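Local coordinates for dTDP-4-amino-4,6-dideoxyglucose formyltransferase (Mycobacterium tuberculosis CAS/NITR204, PDB 5VYQ), which probably transfers a formyl group from a reduced folate to the 4-amino group of dTDP-4-amino-4,6-dideoxyglucose, at residues L27-H32 and F82-R87; V125-H130 and A160-I165; I141-E146 and R167-E172; E200-L205 and L217-A222. One frame throughout, in Å; residues are numbered along the deposited sequence. Where two conformers were deposited one is given.

Interaction 1: residues L27-H32 and F82-R87; sequences LTDNVH and FHCKQR. With 0FX (dTDP-4-amino-4,6-dideoxyglucose), chain D; FON (N-{[4-({[(6R)-2-amino-5-formyl-4-oxo-1,4,5,6,7,8-hexahydropteridin-6-yl]methyl}amino)phenyl]carbonyl}-L-glutamic acid), chain C.
Leu27 and Phe82 meet backbone to backbone near the C-terminal ends of strands 24-28 and 78-82, parallel neighbours in the central sheet: Phe82 N donates to Leu27 O over 2.8 Å. The touching parts as a whole run 102° to each other, with Thr28 CA and Cys84 CA 4.5 Å apart, and the link from Asp29 N to His83 O is stretched to 3.2 Å with its donor well above the carbonyl plane. Thr28 sets OG1 anti to the backbone N (chi1 -177°), which brings the hydroxyl onto Phe82 O at 2.7 Å. Asp29 OD2 receives Lys85 N at 2.8 Å in an almost straight bond on the anti side of the carboxylate, and Ser52 is its second partner. Asn30 and His83 run alongside one another in the same direction and together grip the diphosphate of the nucleotide sugar. His83, whose NE2 is bonded to Glu166, reaches O3P with ND1 at 2.8 Å, while Asn30 ND2 binds O2P at 3.0 Å and O3P more weakly. Lys85, bent at chi2 and chi4, puts NZ 3.0 Å from O1P. A pocket at the C-terminal ends of the parallel strands of the sheet is the hallmark of Rossmann-like folds, and here the folate also borders the 82-87 loop. Asn30 caps helix 31-43, Tyr159 and Met163 of helix 155-179 press on His83, and helix 65-75 touches Leu27.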
# COMPACT_ATOMS: atom_id res chain seq x y z
N LEU A 27 31.30 -1.60 -17.66
CA LEU A 27 30.44 -2.77 -17.55
C LEU A 27 29.24 -2.31 -16.73
O LEU A 27 29.37 -1.78 -15.62
CB LEU A 27 31.17 -3.93 -16.89
CG LEU A 27 32.19 -4.51 -17.91
CD1 LEU A 27 33.39 -5.03 -17.17
CD2 LEU A 27 31.40 -5.56 -18.67
N THR A 28 28.05 -2.54 -17.25
CA THR A 28 26.82 -2.08 -16.60
C THR A 28 25.64 -3.01 -16.88
O THR A 28 25.43 -3.43 -18.02
CB THR A 28 26.50 -0.66 -17.06
OG1 THR A 28 25.35 -0.14 -16.39
CG2 THR A 28 26.33 -0.55 -18.57
N ASP A 29 24.87 -3.32 -15.85
CA ASP A 29 23.71 -4.19 -15.94
C ASP A 29 22.41 -3.51 -15.49
O ASP A 29 21.41 -4.18 -15.21
CB ASP A 29 23.94 -5.46 -15.11
CG ASP A 29 24.96 -6.38 -15.74
OD1 ASP A 29 24.98 -6.47 -16.98
OD2 ASP A 29 25.72 -7.01 -14.98
N ASN A 30 22.43 -2.19 -15.37
CA ASN A 30 21.32 -1.38 -14.82
C ASN A 30 20.94 -0.30 -15.84
O ASN A 30 21.79 0.38 -16.41
CB ASN A 30 21.75 -0.77 -13.48
CG ASN A 30 20.72 0.18 -12.90
OD1 ASN A 30 20.62 1.32 -13.32
ND2 ASN A 30 19.99 -0.28 -11.89
N VAL A 31 19.64 -0.14 -16.09
CA VAL A 31 19.15 0.78 -17.09
C VAL A 31 19.55 2.23 -16.85
O VAL A 31 19.95 2.92 -17.76
CB VAL A 31 17.62 0.61 -17.22
CG1 VAL A 31 16.89 1.12 -15.98
CG2 VAL A 31 17.08 1.26 -18.48
N HIS A 32 19.48 2.69 -15.60
CA HIS A 32 19.85 4.06 -15.29
C HIS A 32 21.36 4.24 -15.44
O HIS A 32 21.84 5.23 -16.01
CB HIS A 32 19.43 4.47 -13.87
CG HIS A 32 18.03 4.07 -13.52
ND1 HIS A 32 16.93 4.72 -14.04
CD2 HIS A 32 17.55 3.06 -12.77
CE1 HIS A 32 15.83 4.14 -13.59
NE2 HIS A 32 16.18 3.13 -12.82
N PHE A 82 29.50 0.11 -13.50
CA PHE A 82 28.30 0.90 -13.35
C PHE A 82 27.19 -0.09 -13.04
O PHE A 82 26.37 -0.40 -13.89
CB PHE A 82 28.06 1.74 -14.62
CG PHE A 82 28.79 3.06 -14.68
CD1 PHE A 82 29.99 3.27 -14.05
CD2 PHE A 82 28.26 4.10 -15.41
CE1 PHE A 82 30.65 4.48 -14.15
CE2 PHE A 82 28.90 5.33 -15.50
CZ PHE A 82 30.13 5.51 -14.90
N HIS A 83 27.21 -0.61 -11.80
CA HIS A 83 26.27 -1.62 -11.39
C HIS A 83 26.40 -2.88 -12.24
O HIS A 83 25.39 -3.43 -12.73
CB HIS A 83 24.80 -1.18 -11.45
CG HIS A 83 24.42 0.07 -10.70
ND1 HIS A 83 23.12 0.25 -10.26
CD2 HIS A 83 25.09 1.21 -10.39
CE1 HIS A 83 23.01 1.44 -9.70
NE2 HIS A 83 24.20 2.03 -9.74
N CYS A 84 27.62 -3.33 -12.47
CA CYS A 84 27.85 -4.63 -13.07
C CYS A 84 27.57 -5.71 -12.04
O CYS A 84 28.10 -5.67 -10.94
CB CYS A 84 29.32 -4.73 -13.50
SG CYS A 84 29.75 -6.30 -14.25
N LYS A 85 26.76 -6.69 -12.41
CA LYS A 85 26.38 -7.74 -11.47
C LYS A 85 27.39 -8.88 -11.39
O LYS A 85 27.40 -9.61 -10.39
CB LYS A 85 24.98 -8.33 -11.78
CG LYS A 85 23.83 -7.36 -11.55
CD LYS A 85 23.18 -7.50 -10.17
CE LYS A 85 21.93 -6.65 -9.91
NZ LYS A 85 20.94 -6.58 -11.03
N GLN A 86 28.27 -8.96 -12.40
CA GLN A 86 29.30 -10.01 -12.44
C GLN A 86 30.49 -9.61 -11.56
O GLN A 86 31.06 -8.54 -11.77
CB GLN A 86 29.75 -10.20 -13.88
CG GLN A 86 30.76 -11.34 -13.97
CD GLN A 86 31.00 -11.80 -15.41
OE1 GLN A 86 30.90 -11.02 -16.36
NE2 GLN A 86 31.42 -13.07 -15.55
N ARG A 87 30.90 -10.44 -10.61
CA ARG A 87 32.06 -10.14 -9.78
C ARG A 87 33.31 -10.11 -10.65
O ARG A 87 33.46 -10.89 -11.59
CB ARG A 87 32.21 -11.17 -8.64
CG ARG A 87 33.10 -10.70 -7.51
CD ARG A 87 32.85 -11.49 -6.25
NE ARG A 87 33.70 -11.05 -5.15
CZ ARG A 87 33.39 -11.30 -3.90
NH1 ARG A 87 34.16 -10.91 -2.90
NH2 ARG A 87 32.26 -11.95 -3.64
O4P 0FX D . 20.81 -0.91 -8.23
P2 0FX D . 21.32 -2.22 -8.73
O3P 0FX D . 21.85 -2.25 -10.14
O1G 0FX D . 22.36 -2.63 -7.56
C1G 0FX D . 22.70 -3.98 -7.28
C2G 0FX D . 23.24 -4.00 -5.84
O2G 0FX D . 22.20 -3.44 -5.01
C3G 0FX D . 24.48 -3.09 -5.74
O3G 0FX D . 24.91 -2.93 -4.37
C4G 0FX D . 25.54 -3.61 -6.71
N4A 0FX D . 26.68 -2.66 -6.62
C5G 0FX D . 24.94 -3.66 -8.11
C6G 0FX D . 25.89 -4.47 -9.00
O5G 0FX D . 23.71 -4.40 -8.20
OPP 0FX D . 20.23 -3.39 -8.56
P 0FX D . 18.88 -3.68 -9.40
O1P 0FX D . 18.77 -5.15 -9.49
O2P 0FX D . 18.85 -2.79 -10.61
O5 0FX D . 17.70 -3.15 -8.45
C5 0FX D . 17.47 -1.78 -8.23
C4 0FX D . 16.54 -1.61 -7.05
O4 0FX D . 15.28 -2.19 -7.40
C3 0FX D . 16.91 -2.33 -5.76
O3 0FX D . 17.80 -1.54 -4.97
C2 0FX D . 15.60 -2.55 -5.02
C1 0FX D . 14.69 -2.74 -6.22
N11 0FX D . 14.42 -4.16 -6.48
C61 0FX D . 14.98 -4.88 -7.48
C51 0FX D . 14.64 -6.20 -7.68
C5A 0FX D . 15.32 -6.97 -8.79
C21 0FX D . 13.40 -4.77 -5.76
O21 0FX D . 12.81 -4.08 -4.82
N31 0FX D . 13.05 -6.05 -5.92
C41 0FX D . 13.64 -6.75 -6.92
O41 0FX D . 13.25 -8.04 -7.08
N1 FON C . 33.83 -7.20 -8.07
C2 FON C . 34.50 -7.09 -6.93
NA2 FON C . 35.66 -7.80 -6.79
N3 FON C . 34.03 -6.32 -5.94
C4 FON C . 32.87 -5.61 -6.03
O4 FON C . 32.48 -4.87 -5.10
C4A FON C . 32.12 -5.68 -7.30
N5 FON C . 30.89 -5.06 -7.56
C6 FON C . 30.06 -5.75 -8.57
C7 FON C . 30.90 -5.87 -9.85
N8 FON C . 32.10 -6.61 -9.54
C8A FON C . 32.70 -6.53 -8.34
C9 FON C . 29.51 -7.10 -8.09
N10 FON C . 28.57 -6.87 -6.99
C11 FON C . 26.54 -9.88 -4.97
C12 FON C . 26.42 -8.55 -4.57
C13 FON C . 27.11 -7.56 -5.27
C14 FON C . 27.91 -7.88 -6.36
C15 FON C . 28.04 -9.20 -6.77
C16 FON C . 27.36 -10.20 -6.06
C FON C . 25.78 -10.96 -4.19
O FON C . 24.89 -10.68 -3.34
N FON C . 26.06 -12.23 -4.46
CA FON C . 25.35 -13.37 -3.87
CB FON C . 24.77 -14.31 -4.94
CG FON C . 23.80 -13.53 -5.83
CD FON C . 22.81 -14.33 -6.65
OE1 FON C . 22.50 -15.48 -6.27
OE2 FON C . 22.29 -13.80 -7.66
CT FON C . 26.29 -14.11 -2.96
O1 FON C . 25.74 -14.86 -2.12
O2 FON C . 27.53 -13.92 -3.06
CP1 FON C . 30.52 -4.02 -6.95
O3 FON C . 29.43 -3.50 -7.16

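Interaction 2: residues V125-H130 and A160-I165; sequences VGVTIH and ARLMDI
Val127 and Ile165 make the closest side-chain contact between strand 125-131 and helix 155-179, their CG2 methyls 3.6 Å apart as the two side chains pass each other head to tail. Val127 is the bump of the strand. Its CG2, anti to the carbonyl carbon, enters the groove between Leu162 and Ile165, about one helical turn apart, and there also rests 3.5 Å from Leu162 O. The answering bump is Leu162, whose CD2 methyl settles on the bare backbone of Gly126, 3.6 Å from its CA and about as near to its carbonyl oxygen. The axes of strand 125-130 and helix 160-165 come within 7.9 Å, at an angle of only 31°. This is the layered alpha/beta architecture of the formyltransferase domain, with a long helix laid along the antiparallel part of the mixed sheet. The other branch of Leu162, CD1, faces Val125 CG2 more loosely at 4.3 Å, so the leucine forks over the strand between two residues. No hydrogen bond crosses the interface, and the fit is one of aliphatic groups against each other and against the main chain. Around it, Cys147 of the adjoining strand touches both Leu162 and Ile165, while Gln115 of helix 114-121 lies against Val125 and Leu162. Farther along the strand, Ile129 continues the packing onto Leu169 and Val170 of the same long helix.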
# COMPACT_ATOMS: atom_id res chain seq x y z
N VAL A 125 22.58 6.05 3.81
CA VAL A 125 22.63 5.55 2.45
C VAL A 125 23.03 6.71 1.54
O VAL A 125 23.04 7.89 1.91
CB VAL A 125 21.28 4.89 2.02
CG1 VAL A 125 20.24 5.95 1.71
CG2 VAL A 125 21.50 3.91 0.85
N GLY A 126 23.35 6.40 0.30
CA GLY A 126 23.88 7.41 -0.63
C GLY A 126 24.59 6.66 -1.75
O GLY A 126 24.22 5.52 -2.04
N VAL A 127 25.59 7.29 -2.34
CA VAL A 127 26.31 6.72 -3.47
C VAL A 127 27.80 6.82 -3.16
O VAL A 127 28.23 7.84 -2.62
CB VAL A 127 25.99 7.49 -4.75
CG1 VAL A 127 26.82 6.96 -5.91
CG2 VAL A 127 24.53 7.43 -5.13
N THR A 128 28.55 5.77 -3.50
CA THR A 128 29.98 5.76 -3.25
C THR A 128 30.71 5.38 -4.52
O THR A 128 30.33 4.39 -5.13
CB THR A 128 30.36 4.79 -2.13
OG1 THR A 128 29.61 5.10 -0.92
CG2 THR A 128 31.82 4.83 -1.85
N ILE A 129 31.74 6.14 -4.88
CA ILE A 129 32.61 5.77 -5.99
C ILE A 129 33.94 5.38 -5.32
O ILE A 129 34.50 6.13 -4.53
CB ILE A 129 32.83 6.97 -6.93
CG1 ILE A 129 31.52 7.47 -7.51
CG2 ILE A 129 33.77 6.55 -8.05
CD1 ILE A 129 31.58 8.68 -8.41
N HIS A 130 34.43 4.19 -5.63
CA HIS A 130 35.57 3.58 -4.96
C HIS A 130 36.34 2.64 -5.86
O HIS A 130 35.76 2.03 -6.77
CB HIS A 130 35.14 2.86 -3.68
CG HIS A 130 34.32 1.63 -3.92
ND1 HIS A 130 34.88 0.38 -4.04
CD2 HIS A 130 32.99 1.45 -4.04
CE1 HIS A 130 33.93 -0.52 -4.26
NE2 HIS A 130 32.78 0.11 -4.21
N ALA A 160 15.21 6.30 -6.55
CA ALA A 160 15.12 7.28 -7.61
C ALA A 160 16.03 8.46 -7.32
O ALA A 160 16.76 8.93 -8.22
CB ALA A 160 13.68 7.72 -7.82
N ARG A 161 16.09 8.90 -6.06
CA ARG A 161 17.02 9.96 -5.68
C ARG A 161 18.47 9.47 -5.74
O ARG A 161 19.37 10.22 -6.17
CB ARG A 161 16.68 10.55 -4.31
CG ARG A 161 15.31 11.24 -4.25
CD ARG A 161 15.08 12.26 -3.14
NE ARG A 161 15.39 11.73 -1.82
CZ ARG A 161 14.54 10.99 -1.11
NH1 ARG A 161 14.93 10.52 0.05
NH2 ARG A 161 13.32 10.70 -1.59
N LEU A 162 18.74 8.23 -5.35
CA LEU A 162 20.07 7.66 -5.53
C LEU A 162 20.58 7.69 -6.96
O LEU A 162 21.75 8.00 -7.20
CB LEU A 162 20.19 6.23 -4.97
CG LEU A 162 19.96 6.11 -3.48
CD1 LEU A 162 20.01 4.63 -3.09
CD2 LEU A 162 21.00 6.83 -2.67
N MET A 163 19.69 7.45 -7.92
CA MET A 163 20.12 7.48 -9.32
C MET A 163 20.43 8.93 -9.72
O MET A 163 21.36 9.15 -10.52
CB MET A 163 19.06 6.88 -10.22
CG MET A 163 18.77 5.40 -9.98
SD MET A 163 20.17 4.33 -10.17
CE MET A 163 20.91 4.39 -8.56
N ASP A 164 19.71 9.93 -9.22
CA ASP A 164 20.03 11.33 -9.51
C ASP A 164 21.38 11.68 -8.88
O ASP A 164 22.19 12.35 -9.51
CB ASP A 164 18.98 12.30 -8.95
CG ASP A 164 17.64 12.22 -9.69
OD1 ASP A 164 17.61 11.84 -10.85
OD2 ASP A 164 16.61 12.55 -9.08
N ILE A 165 21.63 11.24 -7.66
CA ILE A 165 22.90 11.47 -6.98
C ILE A 165 24.05 10.81 -7.71
O ILE A 165 25.14 11.37 -7.82
CB ILE A 165 22.85 11.08 -5.49
CG1 ILE A 165 21.86 12.00 -4.78
CG2 ILE A 165 24.24 11.05 -4.91
CD1 ILE A 165 21.53 11.56 -3.36

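Interaction 3: residues I141-E146 and R167-E172; sequences IIAQRE and RELVLE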
# COMPACT_ATOMS: atom_id res chain seq x y z
N ILE A 141 37.84 4.95 -1.15
CA ILE A 141 36.82 5.86 -1.59
C ILE A 141 37.35 7.05 -2.33
O ILE A 141 38.16 7.82 -1.81
CB ILE A 141 35.88 6.26 -0.42
CG1 ILE A 141 35.22 4.99 0.12
CG2 ILE A 141 34.85 7.28 -0.89
CD1 ILE A 141 34.44 5.19 1.39
N ILE A 142 36.84 7.27 -3.52
CA ILE A 142 37.15 8.43 -4.31
C ILE A 142 36.21 9.57 -3.97
O ILE A 142 36.65 10.71 -3.75
CB ILE A 142 37.06 8.09 -5.84
CG1 ILE A 142 38.12 7.06 -6.23
CG2 ILE A 142 37.17 9.32 -6.75
CD1 ILE A 142 37.82 6.28 -7.49
N ALA A 143 34.91 9.29 -3.95
CA ALA A 143 33.91 10.28 -3.59
C ALA A 143 32.66 9.59 -3.11
O ALA A 143 32.42 8.43 -3.45
CB ALA A 143 33.55 11.16 -4.78
N GLN A 144 31.88 10.31 -2.30
CA GLN A 144 30.60 9.78 -1.93
C GLN A 144 29.70 10.90 -1.46
O GLN A 144 30.12 12.05 -1.20
CB GLN A 144 30.75 8.64 -0.90
CG GLN A 144 31.20 9.02 0.43
CD GLN A 144 31.37 7.91 1.47
OE1 GLN A 144 32.00 8.23 2.46
NE2 GLN A 144 30.84 6.68 1.32
N ARG A 145 28.44 10.55 -1.39
CA ARG A 145 27.41 11.51 -1.07
C ARG A 145 26.23 10.82 -0.41
O ARG A 145 25.73 9.81 -0.91
CB ARG A 145 26.93 12.31 -2.28
CG ARG A 145 25.94 13.43 -1.97
CD ARG A 145 25.86 14.42 -3.14
NE ARG A 145 27.20 14.97 -3.35
CZ ARG A 145 27.65 15.47 -4.49
NH1 ARG A 145 26.87 15.52 -5.57
NH2 ARG A 145 28.89 15.91 -4.56
N GLU A 146 25.79 11.41 0.68
CA GLU A 146 24.61 10.93 1.41
C GLU A 146 23.29 11.31 0.74
O GLU A 146 23.15 12.37 0.12
CB GLU A 146 24.69 11.38 2.88
CG GLU A 146 23.59 10.78 3.77
CD GLU A 146 23.63 11.16 5.24
OE1 GLU A 146 24.60 11.86 5.66
OE2 GLU A 146 22.65 10.74 5.91
N ARG A 167 24.31 10.23 -10.88
CA ARG A 167 24.61 11.00 -12.08
C ARG A 167 25.38 12.27 -11.72
O ARG A 167 26.40 12.58 -12.36
CB ARG A 167 23.32 11.33 -12.82
CG ARG A 167 23.48 12.41 -13.91
CD ARG A 167 22.22 12.61 -14.70
NE ARG A 167 21.96 11.43 -15.53
CZ ARG A 167 22.52 11.21 -16.73
NH1 ARG A 167 22.24 10.07 -17.39
NH2 ARG A 167 23.37 12.12 -17.27
N GLU A 168 24.96 12.94 -10.64
CA GLU A 168 25.62 14.17 -10.17
C GLU A 168 27.09 13.89 -9.82
O GLU A 168 28.03 14.59 -10.21
CB GLU A 168 24.82 14.77 -8.98
CG GLU A 168 23.55 15.46 -9.52
CD GLU A 168 22.40 15.85 -8.59
OE1 GLU A 168 22.40 15.69 -7.35
OE2 GLU A 168 21.42 16.38 -9.16
N LEU A 169 27.31 12.85 -9.03
CA LEU A 169 28.62 12.56 -8.52
C LEU A 169 29.59 12.11 -9.59
O LEU A 169 30.76 12.49 -9.63
CB LEU A 169 28.44 11.52 -7.41
CG LEU A 169 29.51 11.44 -6.37
CD1 LEU A 169 29.63 12.76 -5.61
CD2 LEU A 169 29.19 10.25 -5.46
N VAL A 170 29.09 11.25 -10.49
CA VAL A 170 29.90 10.84 -11.62
C VAL A 170 30.32 11.98 -12.55
O VAL A 170 31.49 12.06 -12.94
CB VAL A 170 29.22 9.70 -12.42
CG1 VAL A 170 29.95 9.38 -13.71
CG2 VAL A 170 29.16 8.46 -11.54
N LEU A 171 29.37 12.84 -12.90
CA LEU A 171 29.65 13.98 -13.77
C LEU A 171 30.62 14.92 -13.08
O LEU A 171 31.52 15.45 -13.73
CB LEU A 171 28.40 14.70 -14.21
CG LEU A 171 27.53 13.81 -15.08
CD1 LEU A 171 26.22 14.46 -15.43
CD2 LEU A 171 28.23 13.36 -16.35
N GLU A 172 30.46 15.14 -11.77
CA GLU A 172 31.42 15.96 -11.06
C GLU A 172 32.84 15.42 -11.07
O GLU A 172 33.79 16.20 -11.26
CB GLU A 172 31.02 16.06 -9.60
CG GLU A 172 29.80 16.92 -9.33
CD GLU A 172 29.26 16.84 -7.91
OE1 GLU A 172 28.02 17.08 -7.74
OE2 GLU A 172 30.08 16.60 -7.01
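Arg145 and Glu172 clasp each other end-on, NH1 to OE1 at 2.9 Å and NH2 to OE2 at 2.8 Å, in a two-pronged salt bridge that ties the outermost strand of the chain's central sheet to the long helix of the alpha/beta formyltransferase domain. Both carboxylate oxygens are met on their syn sides and both lie close to the guanidinium plane, yet the two flat groups are turned 31° against each other, leaving the NH1 bond clearly out of the carboxylate plane. Leu169 supplies the next contact: its CD1 methyl sits over one face of the guanidinium, offset toward the rim and 3.4 Å from Arg145 NH2. That methyl backs the group, while the two bonds to Glu172 fix its rotation. The guanidinium comes over the leucine because the chain is extended, CG anti to N (chi1 -174°), and bends only at chi3. The second branch of Leu169, CD2, rests against Gln144 CA at 3.8 Å, and Ala143 faces the leucine from the same side of the strand as Arg145. Glu168 stays at the fringe, its OE1 4.8 Å from Arg145 NH1, where it may add a weak electrostatic pull. Strand 143-146 and helix 167-172 run roughly antiparallel, at 153°, their axes 9.2 Å apart. Farther out, Gln144 turns away to hydrogen-bond Thr128 and Asn106 O. A classic beta bulge interrupts strand 141-147 where the chain turns a corner: Ile142 and Ala143 both face Ile129, and Ala143 CB lies 4.3 Å from Leu169 CD1.

Interaction 4: residues E200-L205 and L217-A222; sequences EQLRRL and LNRLRA. With EDO (1,2-ethanediol), chain E.
Leu202 O is gripped by two nitrogens of Arg219, NE and NH1, each 3.0 Å away, in a side-on fork that joins helices 196-203 and 213-222 of the C-terminal dimerization domain. The oxygen lies near the guanidinium plane, and both donors approach it somewhat tilted from the carbonyl plane. Because Leu202 belongs to the last turn of its helix, the positive group sits where the helix dipole would be expected to welcome it. Arg219 gets there with CG anti to the backbone N (chi1 -178°) and a bend at chi2 that sends the rest of the chain across to the other helix. Two leucines then clamp it between them: Leu202 CD1 lies over one face of the guanidinium, 3.5 Å from Arg219 NE, and Leu205 CD2 over the opposite face, 3.9 Å from the same NE. The arginine is therefore held at its edge by a carbonyl and on both faces by methyl groups. The other branch of Leu205, CD1, meets Leu220 CD2 at 3.9 Å as the two side chains cross at about a right angle. This apolar patch leads into the dimer interface, where Leu220 packs on Leu220 of the second subunit and Arg219 on Phe213 of that subunit. A second side-on fork lies within helix 213-222: Asn218 OD1 accepts Arg221 NE at 2.8 Å and NH2 at 3.0 Å, both from one face of its amide plane, and also receives O2 of an ethanediol, probably from the crystallisation liquor, at 2.9 Å.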
# COMPACT_ATOMS: atom_id res chain seq x y z
N GLU A 200 16.32 -11.78 0.41
CA GLU A 200 15.27 -12.82 0.28
C GLU A 200 14.70 -13.20 1.62
O GLU A 200 13.48 -13.32 1.83
CB GLU A 200 15.82 -14.07 -0.47
CG GLU A 200 16.22 -13.74 -1.90
CD GLU A 200 15.05 -13.17 -2.68
OE1 GLU A 200 14.02 -13.87 -2.67
OE2 GLU A 200 15.15 -12.08 -3.28
N GLN A 201 15.53 -13.32 2.62
CA GLN A 201 14.98 -13.61 3.92
C GLN A 201 14.11 -12.52 4.55
O GLN A 201 13.06 -12.79 5.11
CB GLN A 201 16.11 -13.92 4.87
CG GLN A 201 15.63 -14.37 6.22
CD GLN A 201 16.74 -14.95 7.06
OE1 GLN A 201 17.53 -15.77 6.60
NE2 GLN A 201 16.78 -14.53 8.32
N LEU A 202 14.52 -11.26 4.41
CA LEU A 202 13.73 -10.13 4.89
C LEU A 202 12.33 -10.00 4.28
O LEU A 202 11.37 -9.48 4.91
CB LEU A 202 14.56 -8.88 4.58
CG LEU A 202 14.25 -7.55 5.24
CD1 LEU A 202 14.36 -7.58 6.77
CD2 LEU A 202 15.28 -6.55 4.71
N ARG A 203 12.22 -10.40 3.02
CA ARG A 203 10.98 -10.39 2.25
C ARG A 203 9.80 -11.02 2.99
O ARG A 203 8.65 -10.59 2.85
CB ARG A 203 11.14 -11.15 0.92
CG ARG A 203 11.87 -10.41 -0.18
CD ARG A 203 12.01 -11.27 -1.41
NE ARG A 203 10.74 -11.35 -2.08
CZ ARG A 203 10.47 -12.16 -3.08
NH1 ARG A 203 11.42 -12.99 -3.55
NH2 ARG A 203 9.28 -12.08 -3.64
N ARG A 204 10.06 -12.08 3.71
CA ARG A 204 9.01 -12.90 4.28
C ARG A 204 8.64 -12.31 5.62
O ARG A 204 9.49 -12.12 6.49
CB ARG A 204 9.50 -14.33 4.45
CG ARG A 204 8.42 -15.24 5.01
CD ARG A 204 9.07 -16.59 5.32
NE ARG A 204 9.79 -16.33 6.55
CZ ARG A 204 9.31 -16.44 7.80
NH1 ARG A 204 8.09 -16.90 8.06
NH2 ARG A 204 10.11 -16.12 8.81
N LEU A 205 7.36 -11.95 5.76
CA LEU A 205 6.84 -11.35 6.97
C LEU A 205 6.26 -12.45 7.85
O LEU A 205 5.38 -13.18 7.41
CB LEU A 205 5.72 -10.38 6.66
CG LEU A 205 6.05 -9.31 5.60
CD1 LEU A 205 4.85 -8.44 5.39
CD2 LEU A 205 7.27 -8.52 6.08
N LEU A 217 6.20 -0.41 9.96
CA LEU A 217 6.07 0.47 8.82
C LEU A 217 7.43 0.59 8.13
O LEU A 217 7.49 0.65 6.89
CB LEU A 217 5.56 1.84 9.25
CG LEU A 217 4.05 1.99 9.52
CD1 LEU A 217 3.75 3.23 10.36
CD2 LEU A 217 3.26 2.00 8.22
N ASN A 218 8.52 0.63 8.89
CA ASN A 218 9.86 0.65 8.28
C ASN A 218 10.13 -0.61 7.46
O ASN A 218 10.56 -0.53 6.30
CB ASN A 218 10.95 0.83 9.32
CG ASN A 218 11.01 2.25 9.85
OD1 ASN A 218 10.40 3.18 9.31
ND2 ASN A 218 11.73 2.41 10.94
N ARG A 219 9.73 -1.77 7.99
CA ARG A 219 9.84 -2.98 7.18
C ARG A 219 9.07 -2.93 5.87
O ARG A 219 9.60 -3.32 4.82
CB ARG A 219 9.39 -4.18 8.02
CG ARG A 219 9.46 -5.57 7.39
CD ARG A 219 10.89 -6.04 7.15
NE ARG A 219 10.87 -7.49 7.04
CZ ARG A 219 10.72 -8.34 8.06
NH1 ARG A 219 10.61 -9.64 7.79
NH2 ARG A 219 10.70 -7.90 9.31
N LEU A 220 7.80 -2.54 5.94
CA LEU A 220 6.98 -2.52 4.76
C LEU A 220 7.45 -1.50 3.73
O LEU A 220 7.48 -1.78 2.54
CB LEU A 220 5.54 -2.19 5.07
CG LEU A 220 4.78 -3.20 5.89
CD1 LEU A 220 3.35 -2.68 5.99
CD2 LEU A 220 4.83 -4.55 5.22
N ARG A 221 7.84 -0.31 4.19
CA ARG A 221 8.25 0.69 3.20
C ARG A 221 9.63 0.32 2.62
O ARG A 221 9.96 0.64 1.47
CB ARG A 221 8.24 2.09 3.86
CG ARG A 221 9.35 2.44 4.82
CD ARG A 221 8.95 3.64 5.68
NE ARG A 221 9.95 4.06 6.66
CZ ARG A 221 10.80 5.08 6.52
NH1 ARG A 221 10.87 5.79 5.42
NH2 ARG A 221 11.54 5.40 7.56
N ALA A 222 10.49 -0.30 3.44
CA ALA A 222 11.75 -0.80 2.93
C ALA A 222 11.57 -1.80 1.77
O ALA A 222 12.43 -1.87 0.87
CB ALA A 222 12.59 -1.41 4.04
C1 EDO E . 7.62 5.34 9.11
O1 EDO E . 8.46 6.47 8.86
C2 EDO E . 7.60 5.18 10.63
O2 EDO E . 8.88 4.85 11.15

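Interactions 1, 2 and 3 all reach the central sheet, whereas interaction 4 stands apart in the dimerization domain, its centre about 29 Å from that of interaction 3. Interactions 2 and 3 share helix 155-179 and neighbouring strands, yet differ with depth: the former is buried and without a hydrogen bond, the latter, at the sheet's edge, adds a salt bridge nearer the surface. Interaction 1, also buried, is instead polar, as suits a ligand pocket, and meets interaction 2 where Met163 CE touches His83 CE1 at 3.8 Å. Like interaction 3, interaction 4 is partly buried and sets an arginine against leucine methyls, but that arginine binds a backbone carbonyl beside the second subunit.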